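Side-chain contacts in phosphoribosylaminoimidazole-succinocarboxamide synthase (Thermotoga maritima, PDB 1KUT), which catalyses the ATP-dependent joining of L-aspartate to carboxyaminoimidazole ribonucleotide, giving SAICAR in de novo purine biosynthesis: residues Glu157-Ala162 against Phe192-Lys197; Ile187-Phe192 against Arg218-Leu223; Val85-Leu88 against Gly92-Val95; Ile49-Leu54 against Thr61-Tyr66. All blocks are in the same frame, centred on the assembly; numbering follows the deposited sequence.

How the contacts relate
Three of the four contacts adjoin one another in a mostly apolar part of the fold; contact 3 touches neither contact 2 nor contact 4 and meets contact 1 only where R193 packs on G92. Contacts 1 and 2 share F192, whose ring end meets helix 138-160 in one and helix 214-229 in the other; L223 of contact 2 also packs on F159 and L194. Contact 4 joins in through L50, which touches F158, I187 and F192. Contact 2 is buried throughout, whereas contacts 1 and 4 run from the interior to exposed lysines, K196 and K52. Contact 3, centred about 25 Å from the centre of contact 4, is buried too, yet it is built round a charged arginine.

Contact 1 of 4, residues Glu157-Ala162 against Phe192-Lys197; sequences EFFERA and FRLRKK
L194 lays a methyl over the ring of F159, and this CH-pi contact is the heart of the packing between helix 138-160 and strand 192-196. CD1 of L194 sits 3.7 Å from the centroid of the F159 ring and 27° off its normal. It is displaced toward the root of the ring, where L194 CD1 comes within 3.4 Å of F159 CG. The second branch follows along the side of the ring, with L194 CD2 3.8 Å from F159 CD1. On the opposite face of the ring, CD2 of the preceding residue F158 stands 3.9 Å above the plane, leaving F159 sandwiched between its own helix and the strand.

At the far end of the ring, F159 CZ meets F192 CZ at 4.0 Å. The two phenylalanines arrive from opposite directions with their planes inclined at 54°, an oblique meeting. F159 gets there because its CG is anti to the carbonyl carbon (chi1 -64°), which swings the ring toward the strand. Farther along, the chain of K196 bends at chi2 and chi4 and brings NZ to 3.8 Å from A162 O; the same lysine makes a cation-pi contact with F164.

Strand 192-196 pairs with strand 164-175, through backbone hydrogen bonds of R193 and R195, and F192 rests on L166 and I169. Helix 214-229 closes in from another direction, where L223 and C224 touch F159.

Contact 2 of 4, residues Ile187-Phe192 against Arg218-Leu223; sequences ISPDTF and REVLEL
The F192 ring presents its edge to V220, whose CG1 lies near the ring plane at 3.9 Å from F192 CZ. One face of the same ring is taken by its own loop: S188 O stands 3.2 Å above the plane and P189 N 3.9 Å above it, both offset toward the rim. The loop thus folds its backbone onto a phenyl that begins the next strand. With CG between the backbone N and the carbonyl carbon (chi1 64°), the ring lies back under S188 instead of pointing away from the turn.

P189, the other residue of the loop that touches V220, points the CG corner of its ring at that valine. P189 CG and V220 CG2 are 3.5 Å apart, tighter than usual for two carbons. V220 therefore divides its branches, CG2 going to the proline and CG1 to the phenylalanine, although CG1 also stays near P189 CG at 4.0 Å.

The turn that offers these two residues is fastened internally. T191 N bonds to S188 O at 2.7 Å, and S188 N donates to T191 OG1 at 3.1 Å. D190, at the outer side of the turn, forms a salt bridge with K39 and a hydrogen bond to the hydroxyl of Y217.

The loop lies between helices 39-55 and 214-229: I187 packs on L50 and S188 on C43, while P189 also touches K216 and Y217. Past the loop, F192 leads into strand 192-196 and leans on strand 164-175.

Contact 3 of 4, residues Val85-Leu88 against Gly92-Val95; sequences VVRL and GSFV
An arginine from a sheet strand packs its shaft and one guanidinium face against the first turn of the helix that follows: R87 on strand 78-87 meets S93 and F94 at the start of helix 93-98. The chain turns a corner at L88 and comes back within a few residues, making a strand-loop-helix connection beside the six-stranded antiparallel sheet. R87, G92 and S93 fit the sequence signature of the SAICAR synthetase family, and G92 has a positive phi of 61°, which favours glycine.

The side chain of R87 runs extended from CG to NE, passing F94 at a slant. R87 CD approaches F94 CD1 at 3.6 Å, and the guanidinium and phenyl planes are 37° apart. What covers the guanidinium is the root of the phenylalanine: F94 CB sits 3.6 Å above its plane, toward the rim. F94 keeps CG anti to the backbone N (chi1 -173°), which carries the ring along the aliphatic part of R87 and on to L110 and Y98.

The charged end looks to the sheet for its main partner, a salt bridge from NE to E112 on strand 105-115. That bond probably steadies the buried charge and fixes the rotation of the group. S93 OG lies 3.1 Å from R87 NH2. On the guanidinium face opposite F94, V85 CG1 sits over the centre, 3.9 Å above the plane.

Contact 4 of 4, residues Ile49-Leu54 against Thr61-Tyr66; sequences ILMKYL and THLVEY
M51, a selenomethionine in this crystal, reaches out from helix 39-55 into the bend formed by T61, H62 and L63. T61 and H62 lead into strand 63-67, which L63 begins, so the helix and the edge strand that follows it are packed together across a short connection. The side chain of M51 bends at chi3 (-66°), turning its terminal methyl toward L63, though the exact place of that methyl is doubtful because its approach to L63 is too short in the model to be trusted. Nearer the root, M51 CB lies 4.0 Å from L63 CD2.

The selenium meets H62 at the edge, in the plane of the imidazole. M51 SE is 3.9 Å from both ND1 and CE1 of H62, and 4.8 Å from the ring centroid.

T61 flanks the base of the same side chain, its OG1 3.9 Å from M51 CB. That hydroxyl is hydrogen-bonded to S55, whose OG is also bonded to M51 O. T61 CG2 extends the packing to L54 CB, at 4.2 Å.

Past L63, V64 and E65 form a classic beta bulge opposite K73 of strand 71-74, and L72 of that strand touches both M51 and L63. The other sides of helix 39-55 pack on helices 138-160 and 214-229.

Contact 1 of 4, residues Glu157-Ala162 against Phe192-Lys197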
# COMPACT_ATOMS: atom_id res chain seq x y z
N GLU B 157 11.72 -22.75 -8.27
CA GLU B 157 12.59 -23.72 -8.94
C GLU B 157 12.22 -25.13 -8.52
O GLU B 157 12.41 -26.10 -9.27
CB GLU B 157 14.05 -23.42 -8.59
CG GLU B 157 14.44 -21.99 -8.94
CD GLU B 157 15.66 -21.51 -8.17
OE1 GLU B 157 15.71 -21.71 -6.94
OE2 GLU B 157 16.57 -20.92 -8.81
N PHE B 158 11.68 -25.24 -7.32
CA PHE B 158 11.25 -26.50 -6.76
C PHE B 158 10.11 -27.10 -7.59
O PHE B 158 10.24 -28.21 -8.12
CB PHE B 158 10.77 -26.29 -5.32
CG PHE B 158 10.39 -27.55 -4.63
CD1 PHE B 158 11.37 -28.39 -4.11
CD2 PHE B 158 9.05 -27.91 -4.51
CE1 PHE B 158 11.02 -29.58 -3.48
CE2 PHE B 158 8.69 -29.10 -3.89
CZ PHE B 158 9.67 -29.94 -3.37
N PHE B 159 9.00 -26.37 -7.68
CA PHE B 159 7.82 -26.83 -8.43
C PHE B 159 8.10 -26.91 -9.92
O PHE B 159 7.40 -27.61 -10.66
CB PHE B 159 6.65 -25.89 -8.20
CG PHE B 159 6.17 -25.86 -6.79
CD1 PHE B 159 5.63 -27.01 -6.21
CD2 PHE B 159 6.30 -24.71 -6.02
CE1 PHE B 159 5.21 -27.00 -4.88
CE2 PHE B 159 5.88 -24.70 -4.68
CZ PHE B 159 5.34 -25.85 -4.11
N GLU B 160 9.12 -26.18 -10.34
CA GLU B 160 9.54 -26.13 -11.73
C GLU B 160 9.89 -27.55 -12.20
O GLU B 160 9.56 -27.95 -13.32
CB GLU B 160 10.76 -25.21 -11.82
CG GLU B 160 11.14 -24.77 -13.22
CD GLU B 160 12.19 -23.67 -13.20
OE1 GLU B 160 13.33 -23.94 -12.75
OE2 GLU B 160 11.87 -22.54 -13.65
N ARG B 161 10.55 -28.31 -11.34
CA ARG B 161 10.94 -29.67 -11.68
C ARG B 161 9.74 -30.51 -12.10
O ARG B 161 9.89 -31.50 -12.82
CB ARG B 161 11.61 -30.35 -10.49
CG ARG B 161 12.88 -29.72 -9.98
CD ARG B 161 13.40 -30.59 -8.84
NE ARG B 161 14.35 -29.90 -7.97
CZ ARG B 161 14.75 -30.38 -6.80
NH1 ARG B 161 14.28 -31.55 -6.37
NH2 ARG B 161 15.61 -29.70 -6.05
N ALA B 162 8.55 -30.12 -11.64
CA ALA B 162 7.31 -30.84 -11.95
C ALA B 162 6.46 -30.12 -13.00
O ALA B 162 5.31 -30.50 -13.24
CB ALA B 162 6.50 -31.02 -10.68
N PHE B 192 -0.53 -20.23 -1.30
CA PHE B 192 0.05 -20.00 -2.61
C PHE B 192 -0.86 -20.52 -3.71
O PHE B 192 -1.73 -21.37 -3.47
CB PHE B 192 1.45 -20.63 -2.70
CG PHE B 192 1.49 -22.14 -2.58
CD1 PHE B 192 0.90 -22.96 -3.55
CD2 PHE B 192 2.21 -22.75 -1.55
CE1 PHE B 192 1.05 -24.35 -3.51
CE2 PHE B 192 2.36 -24.14 -1.50
CZ PHE B 192 1.78 -24.94 -2.49
N ARG B 193 -0.65 -19.97 -4.91
CA ARG B 193 -1.40 -20.31 -6.12
C ARG B 193 -0.38 -20.99 -7.04
O ARG B 193 0.58 -20.35 -7.48
CB ARG B 193 -1.91 -19.05 -6.82
CG ARG B 193 -2.91 -18.21 -6.05
CD ARG B 193 -3.18 -16.92 -6.84
NE ARG B 193 -4.44 -16.25 -6.54
CZ ARG B 193 -4.82 -15.84 -5.33
NH1 ARG B 193 -4.03 -16.03 -4.28
NH2 ARG B 193 -5.98 -15.21 -5.18
N LEU B 194 -0.59 -22.27 -7.32
CA LEU B 194 0.33 -23.01 -8.15
C LEU B 194 -0.43 -23.56 -9.35
O LEU B 194 -1.50 -24.14 -9.19
CB LEU B 194 0.94 -24.16 -7.34
CG LEU B 194 2.03 -24.97 -8.02
CD1 LEU B 194 3.37 -24.27 -7.83
CD2 LEU B 194 2.06 -26.38 -7.41
N ARG B 195 0.14 -23.40 -10.54
CA ARG B 195 -0.55 -23.86 -11.73
C ARG B 195 0.29 -24.68 -12.69
O ARG B 195 1.51 -24.55 -12.75
CB ARG B 195 -1.13 -22.67 -12.47
CG ARG B 195 -2.05 -23.04 -13.61
CD ARG B 195 -2.91 -21.85 -13.97
NE ARG B 195 -3.38 -21.18 -12.76
CZ ARG B 195 -4.04 -21.79 -11.77
NH1 ARG B 195 -4.32 -23.08 -11.85
NH2 ARG B 195 -4.40 -21.09 -10.69
N LYS B 196 -0.39 -25.53 -13.45
CA LYS B 196 0.25 -26.39 -14.44
C LYS B 196 1.00 -25.56 -15.48
O LYS B 196 0.50 -24.54 -15.95
CB LYS B 196 -0.80 -27.25 -15.15
CG LYS B 196 -0.27 -28.60 -15.58
CD LYS B 196 -0.04 -29.51 -14.37
CE LYS B 196 0.67 -30.80 -14.75
NZ LYS B 196 2.08 -30.55 -15.20
N LYS B 197 2.19 -26.02 -15.84
CA LYS B 197 3.03 -25.34 -16.83
C LYS B 197 2.26 -24.96 -18.10
O LYS B 197 1.87 -25.82 -18.88
CB LYS B 197 4.22 -26.23 -17.20

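Contact 2 of 4, residues Ile187-Phe192 against Arg218-Leu223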
# COMPACT_ATOMS: atom_id res chain seq x y z
N ILE B 187 3.03 -23.24 4.49
CA ILE B 187 3.28 -23.20 3.06
C ILE B 187 2.46 -24.30 2.41
O ILE B 187 2.91 -25.44 2.28
CB ILE B 187 4.76 -23.43 2.71
CG1 ILE B 187 5.65 -22.41 3.40
CG2 ILE B 187 4.94 -23.25 1.22
CD1 ILE B 187 7.13 -22.57 3.04
N SER B 188 1.24 -23.97 1.99
CA SER B 188 0.38 -24.96 1.37
C SER B 188 -0.56 -24.28 0.40
O SER B 188 -0.47 -23.07 0.22
CB SER B 188 -0.44 -25.66 2.45
OG SER B 188 -1.33 -24.73 3.06
N PRO B 189 -1.45 -25.05 -0.24
CA PRO B 189 -2.40 -24.46 -1.19
C PRO B 189 -3.16 -23.30 -0.56
O PRO B 189 -3.69 -22.45 -1.27
CB PRO B 189 -3.29 -25.64 -1.56
CG PRO B 189 -2.28 -26.77 -1.62
CD PRO B 189 -1.48 -26.52 -0.33
N ASP B 190 -3.20 -23.26 0.77
CA ASP B 190 -3.88 -22.16 1.44
C ASP B 190 -3.09 -20.84 1.32
O ASP B 190 -3.67 -19.77 1.46
CB ASP B 190 -4.06 -22.47 2.93
CG ASP B 190 -5.24 -23.37 3.22
OD1 ASP B 190 -5.57 -23.53 4.41
OD2 ASP B 190 -5.82 -23.93 2.28
N THR B 191 -1.78 -20.91 1.07
CA THR B 191 -0.96 -19.70 1.02
C THR B 191 -0.30 -19.39 -0.30
O THR B 191 0.44 -18.40 -0.42
CB THR B 191 0.16 -19.73 2.10
OG1 THR B 191 0.96 -20.91 1.94
CG2 THR B 191 -0.43 -19.73 3.50
N PHE B 192 -0.53 -20.23 -1.30
CA PHE B 192 0.05 -20.00 -2.61
C PHE B 192 -0.86 -20.52 -3.71
O PHE B 192 -1.73 -21.37 -3.47
CB PHE B 192 1.45 -20.63 -2.70
CG PHE B 192 1.49 -22.14 -2.58
CD1 PHE B 192 0.90 -22.96 -3.55
CD2 PHE B 192 2.21 -22.75 -1.55
CE1 PHE B 192 1.05 -24.35 -3.51
CE2 PHE B 192 2.36 -24.14 -1.50
CZ PHE B 192 1.78 -24.94 -2.49
N ARG B 218 -4.46 -32.70 -2.29
CA ARG B 218 -3.91 -34.03 -2.43
C ARG B 218 -2.85 -34.01 -3.52
O ARG B 218 -1.76 -34.55 -3.33
CB ARG B 218 -5.00 -35.05 -2.76
CG ARG B 218 -6.01 -35.30 -1.63
CD ARG B 218 -6.84 -36.55 -1.90
NE ARG B 218 -7.44 -36.52 -3.24
CZ ARG B 218 -8.66 -36.06 -3.52
NH1 ARG B 218 -9.45 -35.58 -2.55
NH2 ARG B 218 -9.09 -36.05 -4.78
N GLU B 219 -3.17 -33.37 -4.65
CA GLU B 219 -2.23 -33.28 -5.77
C GLU B 219 -0.95 -32.55 -5.38
O GLU B 219 0.15 -33.00 -5.69
CB GLU B 219 -2.90 -32.61 -6.98
CG GLU B 219 -3.88 -33.53 -7.73
CD GLU B 219 -4.55 -32.86 -8.94
OE1 GLU B 219 -5.39 -33.53 -9.60
OE2 GLU B 219 -4.25 -31.69 -9.24
N VAL B 220 -1.08 -31.41 -4.69
CA VAL B 220 0.11 -30.67 -4.26
C VAL B 220 1.00 -31.55 -3.37
O VAL B 220 2.20 -31.67 -3.61
CB VAL B 220 -0.27 -29.39 -3.46
CG1 VAL B 220 0.99 -28.75 -2.86
CG2 VAL B 220 -0.96 -28.40 -4.38
N LEU B 221 0.40 -32.17 -2.36
CA LEU B 221 1.18 -33.04 -1.48
C LEU B 221 1.95 -34.11 -2.25
O LEU B 221 3.18 -34.19 -2.13
CB LEU B 221 0.28 -33.72 -0.44
CG LEU B 221 1.01 -34.63 0.56
CD1 LEU B 221 2.14 -33.86 1.24
CD2 LEU B 221 0.03 -35.17 1.61
N GLU B 222 1.24 -34.92 -3.04
CA GLU B 222 1.89 -35.99 -3.81
C GLU B 222 3.04 -35.41 -4.60
O GLU B 222 4.12 -35.99 -4.71
CB GLU B 222 0.90 -36.63 -4.78
CG GLU B 222 -0.44 -37.01 -4.14
CD GLU B 222 -1.42 -37.64 -5.14
OE1 GLU B 222 -1.67 -37.03 -6.22
OE2 GLU B 222 -1.93 -38.75 -4.84
N LEU B 223 2.80 -34.24 -5.17
CA LEU B 223 3.81 -33.54 -5.94
C LEU B 223 5.04 -33.26 -5.07
O LEU B 223 6.17 -33.57 -5.45
CB LEU B 223 3.20 -32.25 -6.46
CG LEU B 223 4.06 -31.30 -7.28
CD1 LEU B 223 3.15 -30.38 -8.05
CD2 LEU B 223 4.96 -30.51 -6.35

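Contact 3 of 4, residues Val85-Leu88 against Gly92-Val95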
# COMPACT_ATOMS: atom_id res chain seq x y z
N VAL B 85 3.33 -10.77 0.70
CA VAL B 85 2.97 -11.46 -0.52
C VAL B 85 3.96 -11.19 -1.64
O VAL B 85 4.36 -10.05 -1.87
CB VAL B 85 1.57 -11.01 -0.98
CG1 VAL B 85 1.18 -11.70 -2.27
CG2 VAL B 85 0.55 -11.29 0.12
N VAL B 86 4.36 -12.26 -2.33
CA VAL B 86 5.25 -12.12 -3.45
C VAL B 86 4.47 -12.55 -4.68
O VAL B 86 3.85 -13.63 -4.70
CB VAL B 86 6.51 -12.99 -3.31
CG1 VAL B 86 7.41 -12.79 -4.51
CG2 VAL B 86 7.26 -12.60 -2.04
N ARG B 87 4.47 -11.71 -5.71
CA ARG B 87 3.76 -12.06 -6.92
C ARG B 87 4.74 -12.26 -8.06
O ARG B 87 5.65 -11.46 -8.24
CB ARG B 87 2.76 -10.96 -7.29
CG ARG B 87 1.68 -10.75 -6.25
CD ARG B 87 0.86 -9.53 -6.55
NE ARG B 87 0.02 -9.18 -5.40
CZ ARG B 87 -1.06 -9.86 -5.02
NH1 ARG B 87 -1.45 -10.93 -5.69
NH2 ARG B 87 -1.73 -9.46 -3.95
N LEU B 88 4.54 -13.34 -8.80
CA LEU B 88 5.36 -13.68 -9.94
C LEU B 88 4.50 -13.48 -11.18
O LEU B 88 5.00 -13.20 -12.27
CB LEU B 88 5.82 -15.14 -9.85
CG LEU B 88 7.24 -15.44 -9.38
CD1 LEU B 88 7.63 -14.54 -8.25
CD2 LEU B 88 7.33 -16.90 -8.96
N GLY B 92 -5.54 -12.48 -8.74
CA GLY B 92 -6.28 -12.04 -7.57
C GLY B 92 -6.55 -10.55 -7.37
O GLY B 92 -7.02 -9.86 -8.27
N SER B 93 -6.25 -10.08 -6.16
CA SER B 93 -6.46 -8.69 -5.81
C SER B 93 -5.55 -7.80 -6.64
O SER B 93 -5.73 -6.57 -6.69
CB SER B 93 -6.15 -8.47 -4.34
OG SER B 93 -4.75 -8.58 -4.11
N PHE B 94 -4.56 -8.40 -7.29
CA PHE B 94 -3.65 -7.60 -8.10
C PHE B 94 -4.33 -7.16 -9.39
O PHE B 94 -4.12 -6.04 -9.83
CB PHE B 94 -2.37 -8.35 -8.44
CG PHE B 94 -1.34 -7.49 -9.14
CD1 PHE B 94 -0.44 -6.72 -8.41
CD2 PHE B 94 -1.31 -7.41 -10.54
CE1 PHE B 94 0.47 -5.89 -9.06
CE2 PHE B 94 -0.41 -6.58 -11.20
CZ PHE B 94 0.48 -5.82 -10.46
N VAL B 95 -5.12 -8.04 -10.00
CA VAL B 95 -5.80 -7.65 -11.23
C VAL B 95 -6.97 -6.73 -10.91
O VAL B 95 -7.30 -5.82 -11.67
CB VAL B 95 -6.27 -8.89 -12.02
CG1 VAL B 95 -5.07 -9.59 -12.64
CG2 VAL B 95 -7.02 -9.85 -11.10

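Contact 4 of 4, residues Ile49-Leu54 against Thr61-Tyr66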
# COMPACT_ATOMS: atom_id res chain seq x y z
N ILE B 49 7.53 -30.46 4.34
CA ILE B 49 8.37 -30.84 3.21
C ILE B 49 8.99 -29.57 2.62
O ILE B 49 10.21 -29.44 2.51
CB ILE B 49 7.52 -31.55 2.13
CG1 ILE B 49 7.16 -32.95 2.62
CG2 ILE B 49 8.24 -31.55 0.78
CD1 ILE B 49 6.49 -33.82 1.59
N LEU B 50 8.15 -28.62 2.24
CA LEU B 50 8.65 -27.38 1.68
C LEU B 50 9.65 -26.66 2.62
O LEU B 50 10.75 -26.31 2.19
CB LEU B 50 7.46 -26.46 1.35
CG LEU B 50 6.79 -26.56 -0.04
CD1 LEU B 50 7.30 -27.75 -0.85
CD2 LEU B 50 5.27 -26.60 0.13
N MSE B 51 9.30 -26.47 3.88
CA MSE B 51 10.19 -25.77 4.83
C MSE B 51 11.51 -26.48 5.11
O MSE B 51 12.53 -25.84 5.39
CB MSE B 51 9.47 -25.54 6.16
CG MSE B 51 8.31 -24.59 6.05
SE MSE B 51 7.91 -23.89 7.80
CE MSE B 51 7.31 -25.47 8.68
N LYS B 52 11.48 -27.81 5.05
CA LYS B 52 12.68 -28.62 5.24
C LYS B 52 13.62 -28.31 4.07
O LYS B 52 14.81 -28.05 4.25
CB LYS B 52 12.30 -30.11 5.23
CG LYS B 52 13.45 -31.06 5.53
CD LYS B 52 13.95 -30.89 6.96
CE LYS B 52 15.08 -31.87 7.28
NZ LYS B 52 15.80 -31.50 8.54
N TYR B 53 13.05 -28.31 2.86
CA TYR B 53 13.80 -28.00 1.64
C TYR B 53 14.46 -26.63 1.74
O TYR B 53 15.61 -26.45 1.34
CB TYR B 53 12.83 -28.02 0.46
CG TYR B 53 13.36 -27.43 -0.83
CD1 TYR B 53 14.27 -28.13 -1.62
CD2 TYR B 53 12.90 -26.20 -1.28
CE1 TYR B 53 14.72 -27.61 -2.84
CE2 TYR B 53 13.33 -25.66 -2.48
CZ TYR B 53 14.24 -26.37 -3.27
OH TYR B 53 14.66 -25.83 -4.47
N LEU B 54 13.71 -25.67 2.25
CA LEU B 54 14.16 -24.29 2.42
C LEU B 54 15.27 -24.17 3.47
O LEU B 54 16.29 -23.51 3.24
CB LEU B 54 12.96 -23.43 2.85
CG LEU B 54 12.15 -22.61 1.84
CD1 LEU B 54 12.13 -23.28 0.49
CD2 LEU B 54 10.74 -22.39 2.39
N THR B 61 13.58 -21.01 9.06
CA THR B 61 12.14 -21.22 9.19
C THR B 61 11.94 -21.78 10.60
O THR B 61 12.90 -22.26 11.22
CB THR B 61 11.59 -22.20 8.13
OG1 THR B 61 11.83 -23.55 8.53
CG2 THR B 61 12.27 -21.97 6.78
N HIS B 62 10.72 -21.72 11.11
CA HIS B 62 10.45 -22.19 12.46
C HIS B 62 10.20 -23.69 12.63
O HIS B 62 10.00 -24.16 13.75
CB HIS B 62 9.29 -21.35 13.07
CG HIS B 62 7.92 -21.67 12.54
ND1 HIS B 62 7.70 -22.24 11.30
CD2 HIS B 62 6.70 -21.45 13.08
CE1 HIS B 62 6.40 -22.35 11.09
NE2 HIS B 62 5.77 -21.88 12.16
N LEU B 63 10.24 -24.46 11.53
CA LEU B 63 10.00 -25.90 11.63
C LEU B 63 11.11 -26.68 12.32
O LEU B 63 12.29 -26.60 11.94
CB LEU B 63 9.79 -26.53 10.24
CG LEU B 63 9.80 -28.07 10.19
CD1 LEU B 63 8.59 -28.63 10.95
CD2 LEU B 63 9.78 -28.57 8.73
N VAL B 64 10.75 -27.44 13.36
CA VAL B 64 11.74 -28.27 14.01
C VAL B 64 11.55 -29.67 13.43
O VAL B 64 12.51 -30.31 13.02
CB VAL B 64 11.59 -28.27 15.54
CG1 VAL B 64 12.61 -29.28 16.16
CG2 VAL B 64 11.83 -26.86 16.09
N GLU B 65 10.30 -30.14 13.37
CA GLU B 65 10.02 -31.46 12.80
C GLU B 65 8.53 -31.69 12.59
O GLU B 65 7.70 -31.00 13.18
CB GLU B 65 10.59 -32.59 13.68
CG GLU B 65 9.92 -32.81 15.02
CD GLU B 65 10.36 -34.13 15.70
OE1 GLU B 65 10.42 -34.17 16.95
OE2 GLU B 65 10.63 -35.12 14.97
N TYR B 66 8.20 -32.68 11.76
CA TYR B 66 6.81 -33.00 11.48
C TYR B 66 6.34 -34.13 12.40
O TYR B 66 7.00 -35.16 12.51
CB TYR B 66 6.64 -33.42 10.01
CG TYR B 66 5.28 -33.97 9.63
CD1 TYR B 66 4.10 -33.34 10.02
CD2 TYR B 66 5.18 -35.13 8.85
CE1 TYR B 66 2.85 -33.84 9.63
CE2 TYR B 66 3.95 -35.63 8.45
CZ TYR B 66 2.79 -34.99 8.84
OH TYR B 66 1.57 -35.48 8.42